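Local atomic coordinates of glutamine aminotransferase class-II domain protein (Ruegeria pomeroyi, PDB entry 3MDN), a protein that probably hydrolyses glutamine to release ammonia, as in other class-II (Ntn-type) glutamine amidotransferases. Residues 129-133 against 134-138; 13-16 against 17-20; 238-241 against 242-245; 144-147 against 148-152; 121-124 against 125-129. All blocks are in the same frame, centred on the assembly; numbering follows the deposited sequence.

Contact 1: residues 129-133 against 134-138; sequences MAIAD and EFYTY
The ring of Y136 is met at its edge, near its own plane, by the branched I131 side chain: I131 CB lies 3.9 Å from Y136 CD2, and I131 CG2 lies 3.9 Å from Y136 N. With chi1 at -161°, Y136 CG is placed opposite the main-chain N, and the ring turns back along the chain toward I131. On the ring of F135, one face carries CG of the preceding E134, 4.2 Å above the plane and displaced toward the rim. The I131 methyl CG2 also reaches F135 CB at 4.4 Å, a looser apolar contact. These side chains are brought together by a short, weakly bonded helical turn entered from the loop that follows helix 124-129. Two i to i+3 backbone bonds close it: F135 N donates to A132 O at 3.0 Å, and Y136 N to D133 O at 3.2 Å with an N-H...O angle of 151°. I131 and F135 then pack on L151 and L153 of helix 144-154, respectively, while the E134 carboxylate pairs with R107. At the loop before the turn, A132 N is hydrogen-bonded to S154 OG. The Y136 side chain also packs against K125 of the second subunit.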
loop_
_atom_site.group_PDB
_atom_site.type_symbol
_atom_site.label_atom_id
_atom_site.label_comp_id
_atom_site.label_asym_id
_atom_site.label_seq_id
_atom_site.Cartn_x
_atom_site.Cartn_y
_atom_site.Cartn_z
HETATM N N MSE D 129 -7.213 -28.549 -8.919
HETATM C CA MSE D 129 -6.984 -29.603 -9.908
HETATM C C MSE D 129 -8.122 -29.670 -10.924
HETATM O O MSE D 129 -7.915 -30.050 -12.075
HETATM C CB MSE D 129 -6.855 -30.943 -9.185
HETATM C CG MSE D 129 -6.303 -32.143 -10.004
HETATM SE SE MSE D 129 -6.895 -33.852 -9.169
HETATM C CE MSE D 129 -8.855 -33.577 -9.264
ATOM N N ALA D 130 -9.318 -29.285 -10.485
ATOM C CA ALA D 130 -10.507 -29.262 -11.341
ATOM C C ALA D 130 -10.532 -28.124 -12.347
ATOM O O ALA D 130 -11.345 -28.146 -13.244
ATOM C CB ALA D 130 -11.766 -29.208 -10.506
ATOM N N ILE D 131 -9.688 -27.113 -12.191
ATOM C CA ILE D 131 -9.657 -26.040 -13.167
ATOM C C ILE D 131 -9.002 -26.520 -14.485
ATOM O O ILE D 131 -7.921 -27.102 -14.440
ATOM C CB ILE D 131 -8.904 -24.792 -12.602
ATOM C CG1 ILE D 131 -9.643 -24.217 -11.384
ATOM C CG2 ILE D 131 -8.750 -23.727 -13.682
ATOM C CD1 ILE D 131 -8.736 -23.312 -10.478
ATOM N N ALA D 132 -9.628 -26.274 -15.644
ATOM C CA ALA D 132 -9.016 -26.667 -16.934
ATOM C C ALA D 132 -7.680 -25.961 -17.103
ATOM O O ALA D 132 -7.530 -24.818 -16.655
ATOM C CB ALA D 132 -9.913 -26.345 -18.125
ATOM N N ASP D 133 -6.740 -26.638 -17.764
ATOM C CA ASP D 133 -5.437 -26.086 -18.106
ATOM C C ASP D 133 -5.565 -24.712 -18.767
ATOM O O ASP D 133 -4.778 -23.813 -18.500
ATOM C CB ASP D 133 -4.682 -27.020 -19.080
ATOM C CG ASP D 133 -4.431 -28.423 -18.516
ATOM O OD1 ASP D 133 -4.058 -29.305 -19.318
ATOM O OD2 ASP D 133 -4.594 -28.659 -17.296
ATOM N N GLU D 134 -6.535 -24.570 -19.662
ATOM C CA GLU D 134 -6.726 -23.332 -20.422
ATOM C C GLU D 134 -6.882 -22.102 -19.503
ATOM O O GLU D 134 -6.474 -20.994 -19.842
ATOM C CB GLU D 134 -8.005 -23.467 -21.270
ATOM C CG GLU D 134 -8.161 -22.441 -22.400
ATOM C CD GLU D 134 -9.522 -22.536 -23.098
ATOM O OE1 GLU D 134 -10.172 -23.613 -23.063
ATOM O OE2 GLU D 134 -9.937 -21.519 -23.693
ATOM N N PHE D 135 -7.522 -22.289 -18.358
ATOM C CA PHE D 135 -7.814 -21.154 -17.500
ATOM C C PHE D 135 -6.933 -21.126 -16.263
ATOM O O PHE D 135 -7.010 -20.177 -15.473
ATOM C CB PHE D 135 -9.324 -21.074 -17.143
ATOM C CG PHE D 135 -10.215 -20.902 -18.348
ATOM C CD1 PHE D 135 -10.365 -19.667 -18.936
ATOM C CD2 PHE D 135 -10.852 -22.002 -18.923
ATOM C CE1 PHE D 135 -11.187 -19.517 -20.066
ATOM C CE2 PHE D 135 -11.645 -21.877 -20.043
ATOM C CZ PHE D 135 -11.816 -20.626 -20.613
ATOM N N TYR D 136 -6.080 -22.141 -16.115
ATOM C CA TYR D 136 -5.282 -22.264 -14.899
ATOM C C TYR D 136 -4.324 -21.077 -14.711
ATOM O O TYR D 136 -4.088 -20.619 -13.586
ATOM C CB TYR D 136 -4.557 -23.608 -14.805
ATOM C CG TYR D 136 -4.136 -23.902 -13.388
ATOM C CD1 TYR D 136 -2.880 -23.508 -12.917
ATOM C CD2 TYR D 136 -5.005 -24.533 -12.511
ATOM C CE1 TYR D 136 -2.510 -23.757 -11.601
ATOM C CE2 TYR D 136 -4.649 -24.786 -11.195
ATOM C CZ TYR D 136 -3.402 -24.401 -10.743
ATOM O OH TYR D 136 -3.050 -24.654 -9.424
ATOM N N THR D 137 -3.799 -20.569 -15.817
ATOM C CA THR D 137 -2.968 -19.393 -15.785
ATOM C C THR D 137 -3.624 -18.176 -15.064
ATOM O O THR D 137 -2.929 -17.323 -14.539
ATOM C CB THR D 137 -2.554 -19.004 -17.216
ATOM O OG1 THR D 137 -1.671 -17.894 -17.161
ATOM C CG2 THR D 137 -3.793 -18.625 -18.057
ATOM N N TYR D 138 -4.949 -18.093 -15.064
ATOM C CA TYR D 138 -5.656 -17.030 -14.349
ATOM C C TYR D 138 -5.765 -17.270 -12.823
ATOM O O TYR D 138 -6.298 -16.426 -12.105
ATOM C CB TYR D 138 -7.063 -16.838 -14.942
ATOM C CG TYR D 138 -7.027 -16.520 -16.422
ATOM C CD1 TYR D 138 -7.426 -17.451 -17.367
ATOM C CD2 TYR D 138 -6.553 -15.286 -16.878
ATOM C CE1 TYR D 138 -7.371 -17.153 -18.740
ATOM C CE2 TYR D 138 -6.493 -14.989 -18.240
ATOM C CZ TYR D 138 -6.915 -15.918 -19.160
ATOM O OH TYR D 138 -6.840 -15.637 -20.513
#

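Contact 2: residues 13-16 against 17-20; sequences PIFL and EDVI
The main-chain oxygens of F15 and L16 gather the polar bonds of this turn. D18 N donates to F15 O at 2.8 Å, and L16 O takes two donors, V19 N at 3.1 Å and I20 N at 3.0 Å. The D18 side chain folds back alongside F15, the two pointing the same way; a chi1 of -66° sets D18 CG beside its own main-chain N, opposite the carbonyl carbon, and so brings the carboxylate next to F15. Its OD2 sits in the plane of the F15 ring, at the edge, 3.7 Å from F15 CD2, with ring and carboxylate planes 78° apart, an approach that probably lets the carboxylate oxygen meet the slightly positive ring edge. A leucine in place of D18 would probably lose this electrostatic match and leave the F15 ring edge without its carboxylate neighbour. Packing completes the turn: I20 CD1 meets L16 CB at 3.7 Å, and I14 CD1 touches V19 CG2 at 3.9 Å, their side chains crossing at about a right angle. I14, L16 and V19 all lean on F84 of strand 84-87. The E17 carboxylate reaches H77 and also R54 of the third subunit, whose guanidinium makes a cation-pi contact with F15. The i to i+3 and i to i+4 bonds are those of a short helical turn, here leading out of strand 13-15.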
loop_
_atom_site.group_PDB
_atom_site.type_symbol
_atom_site.label_atom_id
_atom_site.label_comp_id
_atom_site.label_asym_id
_atom_site.label_seq_id
_atom_site.Cartn_x
_atom_site.Cartn_y
_atom_site.Cartn_z
ATOM N N PRO D 13 -24.335 5.357 -18.885
ATOM C CA PRO D 13 -23.142 5.495 -18.058
ATOM C C PRO D 13 -23.292 6.490 -16.909
ATOM O O PRO D 13 -23.804 7.585 -17.110
ATOM C CB PRO D 13 -22.039 5.942 -19.057
ATOM C CG PRO D 13 -22.507 5.437 -20.396
ATOM C CD PRO D 13 -24.047 5.569 -20.317
ATOM N N ILE D 14 -22.852 6.085 -15.718
ATOM C CA ILE D 14 -22.735 6.965 -14.546
ATOM C C ILE D 14 -21.284 6.934 -13.952
ATOM O O ILE D 14 -20.511 6.025 -14.237
ATOM C CB ILE D 14 -23.761 6.561 -13.464
ATOM C CG1 ILE D 14 -23.540 5.099 -13.043
ATOM C CG2 ILE D 14 -25.242 6.727 -13.982
ATOM C CD1 ILE D 14 -24.423 4.639 -11.895
ATOM N N PHE D 15 -20.920 7.934 -13.149
ATOM C CA PHE D 15 -19.687 7.880 -12.407
ATOM C C PHE D 15 -19.714 6.721 -11.416
ATOM O O PHE D 15 -20.723 6.487 -10.731
ATOM C CB PHE D 15 -19.437 9.200 -11.669
ATOM C CG PHE D 15 -19.258 10.394 -12.578
ATOM C CD1 PHE D 15 -18.037 10.630 -13.210
ATOM C CD2 PHE D 15 -20.313 11.290 -12.790
ATOM C CE1 PHE D 15 -17.865 11.745 -14.054
ATOM C CE2 PHE D 15 -20.163 12.391 -13.626
ATOM C CZ PHE D 15 -18.920 12.628 -14.258
ATOM N N LEU D 16 -18.611 5.987 -11.327
ATOM C CA LEU D 16 -18.607 4.783 -10.500
ATOM C C LEU D 16 -19.109 5.112 -9.086
ATOM O O LEU D 16 -19.909 4.374 -8.516
ATOM C CB LEU D 16 -17.230 4.117 -10.465
ATOM C CG LEU D 16 -16.512 3.868 -11.802
ATOM C CD1 LEU D 16 -15.205 3.096 -11.576
ATOM C CD2 LEU D 16 -17.366 3.142 -12.843
ATOM N N GLU D 17 -18.657 6.245 -8.552
ATOM C CA GLU D 17 -19.062 6.671 -7.220
ATOM C C GLU D 17 -20.586 6.759 -7.014
ATOM O O GLU D 17 -21.043 6.579 -5.899
ATOM C CB GLU D 17 -18.404 8.004 -6.848
ATOM C CG GLU D 17 -18.882 9.203 -7.650
ATOM C CD GLU D 17 -18.264 10.516 -7.176
ATOM O OE1 GLU D 17 -17.437 10.478 -6.240
ATOM O OE2 GLU D 17 -18.571 11.584 -7.753
ATOM N N ASP D 18 -21.350 7.034 -8.074
ATOM C CA ASP D 18 -22.799 7.281 -7.962
ATOM C C ASP D 18 -23.565 6.014 -7.579
ATOM O O ASP D 18 -24.749 6.063 -7.233
ATOM C CB ASP D 18 -23.352 7.905 -9.246
ATOM C CG ASP D 18 -22.791 9.307 -9.499
ATOM O OD1 ASP D 18 -22.178 9.861 -8.553
ATOM O OD2 ASP D 18 -22.951 9.854 -10.629
ATOM N N VAL D 19 -22.859 4.886 -7.648
ATOM C CA VAL D 19 -23.279 3.628 -7.050
ATOM C C VAL D 19 -22.420 3.289 -5.823
ATOM O O VAL D 19 -22.944 2.918 -4.763
ATOM C CB VAL D 19 -23.126 2.499 -8.054
ATOM C CG1 VAL D 19 -22.593 1.232 -7.366
ATOM C CG2 VAL D 19 -24.426 2.280 -8.788
ATOM N N ILE D 20 -21.102 3.453 -5.968
ATOM C CA ILE D 20 -20.112 2.867 -5.053
ATOM C C ILE D 20 -20.250 3.327 -3.599
ATOM O O ILE D 20 -19.552 4.236 -3.147
ATOM C CB ILE D 20 -18.671 3.069 -5.603
ATOM C CG1 ILE D 20 -18.461 2.158 -6.819
ATOM C CG2 ILE D 20 -17.613 2.808 -4.523
ATOM C CD1 ILE D 20 -17.025 2.151 -7.383
#

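Contact 3: residues 238-241 against 242-245; sequences ELRP and GRML
Bends at chi2 and chi3 fold R243 back over the preceding turn, and a bend at chi3 of R240 (-40°) lays that chain beside it. The two run the same way, their guanidinium planes 40° apart. R240 NH2 lies over one face of the R243 guanidinium, near its rim, and is 3.6 Å from R243 NE. This closeness of like charges is probably eased by acids: R243 forms salt bridges with D256 and E254, and R240 has a long, weak ion pair with E254. Nearer the backbone, L239 CD1 lies 3.5 Å from R243 CB, while L239 CD2 touches L245 CB at 4.0 Å. The backbone turns at G242, whose positive phi would jam a side chain against P241 O. Both G242 and R243 face R201 on strand 197-203, so the chain enters strand 243-248 of the antiparallel sheet through a G1 beta bulge.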
loop_
_atom_site.group_PDB
_atom_site.type_symbol
_atom_site.label_atom_id
_atom_site.label_comp_id
_atom_site.label_asym_id
_atom_site.label_seq_id
_atom_site.Cartn_x
_atom_site.Cartn_y
_atom_site.Cartn_z
ATOM N N GLU D 238 -36.359 -8.282 -4.420
ATOM C CA GLU D 238 -35.479 -9.329 -3.935
ATOM C C GLU D 238 -35.288 -10.448 -4.988
ATOM O O GLU D 238 -36.267 -10.967 -5.511
ATOM C CB GLU D 238 -36.026 -9.935 -2.617
ATOM C CG GLU D 238 -35.038 -10.982 -2.016
ATOM C CD GLU D 238 -35.436 -11.492 -0.627
ATOM O OE1 GLU D 238 -36.111 -10.772 0.121
ATOM O OE2 GLU D 238 -35.072 -12.633 -0.268
ATOM N N LEU D 239 -34.052 -10.847 -5.283
ATOM C CA LEU D 239 -33.858 -12.022 -6.114
ATOM C C LEU D 239 -33.880 -13.207 -5.151
ATOM O O LEU D 239 -33.012 -13.339 -4.303
ATOM C CB LEU D 239 -32.526 -11.948 -6.907
ATOM C CG LEU D 239 -32.102 -13.137 -7.783
ATOM C CD1 LEU D 239 -33.015 -13.328 -8.992
ATOM C CD2 LEU D 239 -30.646 -12.976 -8.265
ATOM N N ARG D 240 -34.891 -14.059 -5.259
ATOM C CA ARG D 240 -34.998 -15.210 -4.358
ATOM C C ARG D 240 -33.866 -16.234 -4.549
ATOM O O ARG D 240 -33.286 -16.332 -5.647
ATOM C CB ARG D 240 -36.381 -15.857 -4.507
ATOM C CG ARG D 240 -37.506 -14.898 -4.094
ATOM C CD ARG D 240 -38.923 -15.525 -4.130
ATOM N NE ARG D 240 -39.153 -16.410 -5.282
ATOM C CZ ARG D 240 -39.246 -16.009 -6.556
ATOM N NH1 ARG D 240 -39.131 -14.722 -6.879
ATOM N NH2 ARG D 240 -39.451 -16.910 -7.515
ATOM N N PRO D 241 -33.532 -16.984 -3.479
ATOM C CA PRO D 241 -32.559 -18.075 -3.607
ATOM C C PRO D 241 -33.024 -19.064 -4.684
ATOM O O PRO D 241 -34.216 -19.235 -4.847
ATOM C CB PRO D 241 -32.595 -18.772 -2.230
ATOM C CG PRO D 241 -33.383 -17.907 -1.344
ATOM C CD PRO D 241 -34.240 -17.003 -2.187
ATOM N N GLY D 242 -32.105 -19.688 -5.419
ATOM C CA GLY D 242 -32.512 -20.644 -6.471
ATOM C C GLY D 242 -32.908 -19.950 -7.773
ATOM O O GLY D 242 -33.670 -20.498 -8.571
ATOM N N ARG D 243 -32.376 -18.745 -7.990
ATOM C CA ARG D 243 -32.775 -17.874 -9.121
ATOM C C ARG D 243 -31.561 -17.195 -9.769
ATOM O O ARG D 243 -30.585 -16.931 -9.093
ATOM C CB ARG D 243 -33.752 -16.760 -8.656
ATOM C CG ARG D 243 -35.064 -17.239 -8.080
ATOM C CD ARG D 243 -35.965 -17.864 -9.161
ATOM N NE ARG D 243 -36.760 -16.842 -9.832
ATOM C CZ ARG D 243 -37.630 -17.077 -10.806
ATOM N NH1 ARG D 243 -37.812 -18.302 -11.257
ATOM N NH2 ARG D 243 -38.316 -16.081 -11.328
HETATM N N MSE D 244 -31.664 -16.899 -11.063
HETATM C CA MSE D 244 -30.636 -16.155 -11.800
HETATM C C MSE D 244 -31.262 -14.989 -12.558
HETATM O O MSE D 244 -32.285 -15.144 -13.238
HETATM C CB MSE D 244 -29.859 -17.056 -12.779
HETATM C CG MSE D 244 -28.874 -16.276 -13.689
HETATM SE SE MSE D 244 -27.556 -17.422 -14.642
HETATM C CE MSE D 244 -26.819 -18.230 -13.075
ATOM N N LEU D 245 -30.627 -13.832 -12.442
ATOM C CA LEU D 245 -31.132 -12.624 -13.031
ATOM C C LEU D 245 -30.259 -12.308 -14.234
ATOM O O LEU D 245 -29.030 -12.456 -14.173
ATOM C CB LEU D 245 -30.995 -11.500 -12.011
ATOM C CG LEU D 245 -31.357 -10.074 -12.428
ATOM C CD1 LEU D 245 -32.898 -9.972 -12.627
ATOM C CD2 LEU D 245 -30.849 -9.057 -11.381
#

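Contact 4: residues 144-147 against 148-152; sequences DSEV and LFLLA
Helix 144-154 opens with this contact, and its first turns are bound by successive i to i+4 backbone bonds. L148 N donates to D144 O at 2.9 Å, F149 N to S145 O, L150 N to E146 O, and L151 N to V147 O at 2.7 Å. The last is nearly straight, with an N-H...O angle of 168°. Side chains one turn apart run side by side and point the same way. V147 CG1, anti to the backbone N (chi1 -172°), is directed along the helix onto L151 CG at 3.7 Å. On a neighbouring strip the aliphatic part of E146 lies along L150, with E146 CG 4.1 Å from L150 CD1. The helix lies against the strands of a beta-sheet and beside helix 161-179, consistent with the helix-on-sheet layering of the Ntn-hydrolase fold: F149 meets the ring of F111 with planes at about 15° and rests on F104 of strand 104-106, whereas L148 and L151 both touch A168 of helix 161-179. At the first turn D144 OD1 makes a weak bond to S145 N, and D144 OD2 accepts from V117 N. Beyond its CG, the E146 chain is extended and buried, and its carboxylate is held by R139 together with the backbone N atoms of K140 and G141.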
loop_
_atom_site.group_PDB
_atom_site.type_symbol
_atom_site.label_atom_id
_atom_site.label_comp_id
_atom_site.label_asym_id
_atom_site.label_seq_id
_atom_site.Cartn_x
_atom_site.Cartn_y
_atom_site.Cartn_z
ATOM N N ASP D 144 -11.779 -19.393 -2.677
ATOM C CA ASP D 144 -12.855 -20.197 -3.272
ATOM C C ASP D 144 -13.604 -19.439 -4.335
ATOM O O ASP D 144 -14.023 -20.016 -5.320
ATOM C CB ASP D 144 -13.813 -20.735 -2.225
ATOM C CG ASP D 144 -14.346 -19.649 -1.274
ATOM O OD1 ASP D 144 -14.271 -18.439 -1.578
ATOM O OD2 ASP D 144 -14.870 -20.019 -0.199
ATOM N N SER D 145 -13.764 -18.137 -4.137
ATOM C CA SER D 145 -14.419 -17.295 -5.134
ATOM C C SER D 145 -13.731 -17.385 -6.483
ATOM O O SER D 145 -14.394 -17.462 -7.510
ATOM C CB SER D 145 -14.418 -15.839 -4.672
ATOM O OG SER D 145 -15.099 -15.728 -3.436
ATOM N N GLU D 146 -12.402 -17.352 -6.473
ATOM C CA GLU D 146 -11.619 -17.342 -7.709
ATOM C C GLU D 146 -11.717 -18.692 -8.401
ATOM O O GLU D 146 -11.884 -18.760 -9.607
ATOM C CB GLU D 146 -10.175 -16.935 -7.449
ATOM C CG GLU D 146 -9.372 -16.731 -8.734
ATOM C CD GLU D 146 -7.933 -16.364 -8.521
ATOM O OE1 GLU D 146 -7.302 -16.849 -7.536
ATOM O OE2 GLU D 146 -7.404 -15.620 -9.393
ATOM N N VAL D 147 -11.662 -19.765 -7.623
ATOM C CA VAL D 147 -11.994 -21.086 -8.151
ATOM C C VAL D 147 -13.370 -21.154 -8.829
ATOM O O VAL D 147 -13.476 -21.602 -9.972
ATOM C CB VAL D 147 -11.928 -22.181 -7.063
ATOM C CG1 VAL D 147 -12.091 -23.581 -7.714
ATOM C CG2 VAL D 147 -10.598 -22.127 -6.384
ATOM N N LEU D 148 -14.414 -20.698 -8.146
ATOM C CA LEU D 148 -15.744 -20.767 -8.704
ATOM C C LEU D 148 -15.752 -20.109 -10.106
ATOM O O LEU D 148 -16.353 -20.616 -11.061
ATOM C CB LEU D 148 -16.730 -20.058 -7.773
ATOM C CG LEU D 148 -18.136 -20.590 -7.436
ATOM C CD1 LEU D 148 -19.059 -19.415 -7.200
ATOM C CD2 LEU D 148 -18.736 -21.544 -8.481
ATOM N N PHE D 149 -15.105 -18.960 -10.217
ATOM C CA PHE D 149 -15.077 -18.218 -11.484
ATOM C C PHE D 149 -14.338 -19.005 -12.559
ATOM O O PHE D 149 -14.817 -19.165 -13.665
ATOM C CB PHE D 149 -14.395 -16.867 -11.285
ATOM C CG PHE D 149 -14.197 -16.059 -12.556
ATOM C CD1 PHE D 149 -15.203 -15.925 -13.502
ATOM C CD2 PHE D 149 -13.008 -15.354 -12.745
ATOM C CE1 PHE D 149 -15.014 -15.116 -14.640
ATOM C CE2 PHE D 149 -12.803 -14.569 -13.892
ATOM C CZ PHE D 149 -13.808 -14.450 -14.825
ATOM N N LEU D 150 -13.165 -19.499 -12.228
ATOM C CA LEU D 150 -12.351 -20.207 -13.241
ATOM C C LEU D 150 -12.939 -21.567 -13.608
ATOM O O LEU D 150 -12.839 -21.997 -14.765
ATOM C CB LEU D 150 -10.912 -20.343 -12.768
ATOM C CG LEU D 150 -10.288 -18.971 -12.513
ATOM C CD1 LEU D 150 -8.887 -19.159 -12.024
ATOM C CD2 LEU D 150 -10.311 -18.076 -13.774
ATOM N N LEU D 151 -13.534 -22.231 -12.615
ATOM C CA LEU D 151 -14.326 -23.445 -12.864
ATOM C C LEU D 151 -15.511 -23.176 -13.788
ATOM O O LEU D 151 -15.841 -24.000 -14.626
ATOM C CB LEU D 151 -14.880 -24.035 -11.573
ATOM C CG LEU D 151 -14.133 -24.909 -10.555
ATOM C CD1 LEU D 151 -15.164 -25.910 -10.008
ATOM C CD2 LEU D 151 -12.986 -25.695 -11.151
ATOM N N ALA D 152 -16.186 -22.047 -13.610
ATOM C CA ALA D 152 -17.295 -21.707 -14.500
ATOM C C ALA D 152 -16.798 -21.443 -15.934
ATOM O O ALA D 152 -17.440 -21.879 -16.901
ATOM C CB ALA D 152 -18.102 -20.523 -13.954
#

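Contact 5: residues 121-124 against 125-129; sequences EAFR and KQADM
Charge pairing runs through R124, which joins E121 behind it to D128 one turn ahead. R124 NE donates to E121 OE2 at 3.3 Å, meeting the carboxylate on its syn side and 24° out of its plane. R124 NH2 forms a longer salt bridge with D128 OD2 at 3.6 Å, and the guanidinium and carboxylate planes stand 72° apart. A bend at chi3 (72°) turns the arginine so that both acids are served. An alanine here is likely to leave E121 and D128 without their shared positive partner, and R139 O of the second subunit without the donor NH1. Backbone bonds start the helix: A127 N donates to F123 O at 3.1 Å and D128 N to R124 O at 2.8 Å, with F123 at the N-cap position. Apolar contact is made by F123 CD2, 4.3 Å from A127 CB. The folded Q126 amide lies against the same aromatic residue, its NE2 3.7 Å from F123 CB. F123 also packs on L175 and H179 of helix 161-179, and A127 on L172. In the second subunit, K125 NZ bonds to I131 O and D133, and D128 OD2 to the Y136 hydroxyl. Within its own chain D128 also pairs with R139, so the acidic and basic groups here are likely to offset one another in charge, partly within the chain and partly across the subunit interface.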
loop_
_atom_site.group_PDB
_atom_site.type_symbol
_atom_site.label_atom_id
_atom_site.label_comp_id
_atom_site.label_asym_id
_atom_site.label_seq_id
_atom_site.Cartn_x
_atom_site.Cartn_y
_atom_site.Cartn_z
ATOM N N GLU D 121 -10.593 -24.841 2.610
ATOM C CA GLU D 121 -9.146 -25.010 2.807
ATOM C C GLU D 121 -8.733 -26.468 2.956
ATOM O O GLU D 121 -7.629 -26.827 2.592
ATOM C CB GLU D 121 -8.608 -24.155 3.950
ATOM C CG GLU D 121 -8.215 -22.767 3.485
ATOM C CD GLU D 121 -6.936 -22.752 2.616
ATOM O OE1 GLU D 121 -5.873 -23.257 3.067
ATOM O OE2 GLU D 121 -7.001 -22.221 1.477
ATOM N N ALA D 122 -9.643 -27.316 3.424
ATOM C CA ALA D 122 -9.319 -28.734 3.567
ATOM C C ALA D 122 -9.256 -29.473 2.213
ATOM O O ALA D 122 -8.768 -30.602 2.152
ATOM C CB ALA D 122 -10.278 -29.424 4.522
ATOM N N PHE D 123 -9.717 -28.847 1.134
ATOM C CA PHE D 123 -9.631 -29.515 -0.172
ATOM C C PHE D 123 -9.179 -28.606 -1.308
ATOM O O PHE D 123 -9.507 -28.849 -2.472
ATOM C CB PHE D 123 -10.949 -30.239 -0.526
ATOM C CG PHE D 123 -12.173 -29.334 -0.591
ATOM C CD1 PHE D 123 -12.989 -29.159 0.519
ATOM C CD2 PHE D 123 -12.527 -28.703 -1.778
ATOM C CE1 PHE D 123 -14.118 -28.351 0.450
ATOM C CE2 PHE D 123 -13.636 -27.921 -1.861
ATOM C CZ PHE D 123 -14.446 -27.735 -0.744
ATOM N N ARG D 124 -8.436 -27.549 -0.975
ATOM C CA ARG D 124 -8.113 -26.556 -1.992
ATOM C C ARG D 124 -7.429 -27.204 -3.187
ATOM O O ARG D 124 -7.713 -26.846 -4.328
ATOM C CB ARG D 124 -7.257 -25.401 -1.463
ATOM C CG ARG D 124 -6.803 -24.471 -2.600
ATOM C CD ARG D 124 -6.605 -23.042 -2.155
ATOM N NE ARG D 124 -5.425 -22.929 -1.334
ATOM C CZ ARG D 124 -4.204 -22.694 -1.802
ATOM N NH1 ARG D 124 -3.214 -22.632 -0.951
ATOM N NH2 ARG D 124 -3.980 -22.530 -3.105
ATOM N N LYS D 125 -6.548 -28.161 -2.921
ATOM C CA LYS D 125 -5.795 -28.823 -3.986
ATOM C C LYS D 125 -6.714 -29.435 -5.049
ATOM O O LYS D 125 -6.535 -29.164 -6.242
ATOM C CB LYS D 125 -4.847 -29.876 -3.414
ATOM C CG LYS D 125 -3.970 -30.539 -4.453
ATOM C CD LYS D 125 -2.840 -31.320 -3.798
ATOM C CE LYS D 125 -1.928 -31.926 -4.832
ATOM N NZ LYS D 125 -1.024 -32.869 -4.184
ATOM N N GLN D 126 -7.698 -30.225 -4.616
ATOM C CA GLN D 126 -8.656 -30.845 -5.522
ATOM C C GLN D 126 -9.505 -29.810 -6.258
ATOM O O GLN D 126 -9.820 -29.986 -7.444
ATOM C CB GLN D 126 -9.576 -31.811 -4.769
ATOM C CG GLN D 126 -8.859 -33.000 -4.118
ATOM C CD GLN D 126 -8.640 -32.782 -2.627
ATOM O OE1 GLN D 126 -9.084 -33.589 -1.805
ATOM N NE2 GLN D 126 -7.974 -31.685 -2.266
ATOM N N ALA D 127 -9.871 -28.721 -5.574
ATOM C CA ALA D 127 -10.587 -27.666 -6.265
ATOM C C ALA D 127 -9.713 -27.057 -7.354
ATOM O O ALA D 127 -10.196 -26.788 -8.456
ATOM C CB ALA D 127 -11.085 -26.605 -5.302
ATOM N N ASP D 128 -8.438 -26.838 -7.040
ATOM C CA ASP D 128 -7.492 -26.298 -8.019
ATOM C C ASP D 128 -7.333 -27.248 -9.217
ATOM O O ASP D 128 -7.298 -26.799 -10.359
ATOM C CB ASP D 128 -6.111 -26.050 -7.377
ATOM C CG ASP D 128 -6.047 -24.746 -6.590
ATOM O OD1 ASP D 128 -7.004 -23.962 -6.669
ATOM O OD2 ASP D 128 -5.041 -24.511 -5.873
HETATM N N MSE D 129 -7.213 -28.549 -8.919
HETATM C CA MSE D 129 -6.984 -29.603 -9.908
HETATM C C MSE D 129 -8.122 -29.670 -10.924
HETATM O O MSE D 129 -7.915 -30.050 -12.075
HETATM C CB MSE D 129 -6.855 -30.943 -9.185
HETATM C CG MSE D 129 -6.303 -32.143 -10.004
HETATM SE SE MSE D 129 -6.895 -33.852 -9.169
HETATM C CE MSE D 129 -8.855 -33.577 -9.264
#

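Overall arrangement
Along the chain the order is contact 2, 5, 1, 4 and 3. Contacts 5, 1 and 4 form one neighbourhood: 5 and 1 share M129 and follow helix 124-129 into helix 133-136, and contact 4 lies on helix 144-154, its centre about 10 Å from that of contact 1 and 12 Å from that of contact 5. Contacts 1 and 5 face the second subunit, whereas contact 4 is internal. Contact 2, at strand 13-15, lies across the chain's centre, about 33 Å from contact 1 between centres, and meets the third subunit. Contact 3 leads into strand 243-248, about 20 Å from contact 4 between centres, touching none of the others. Separate faces thus serve two subunit interfaces.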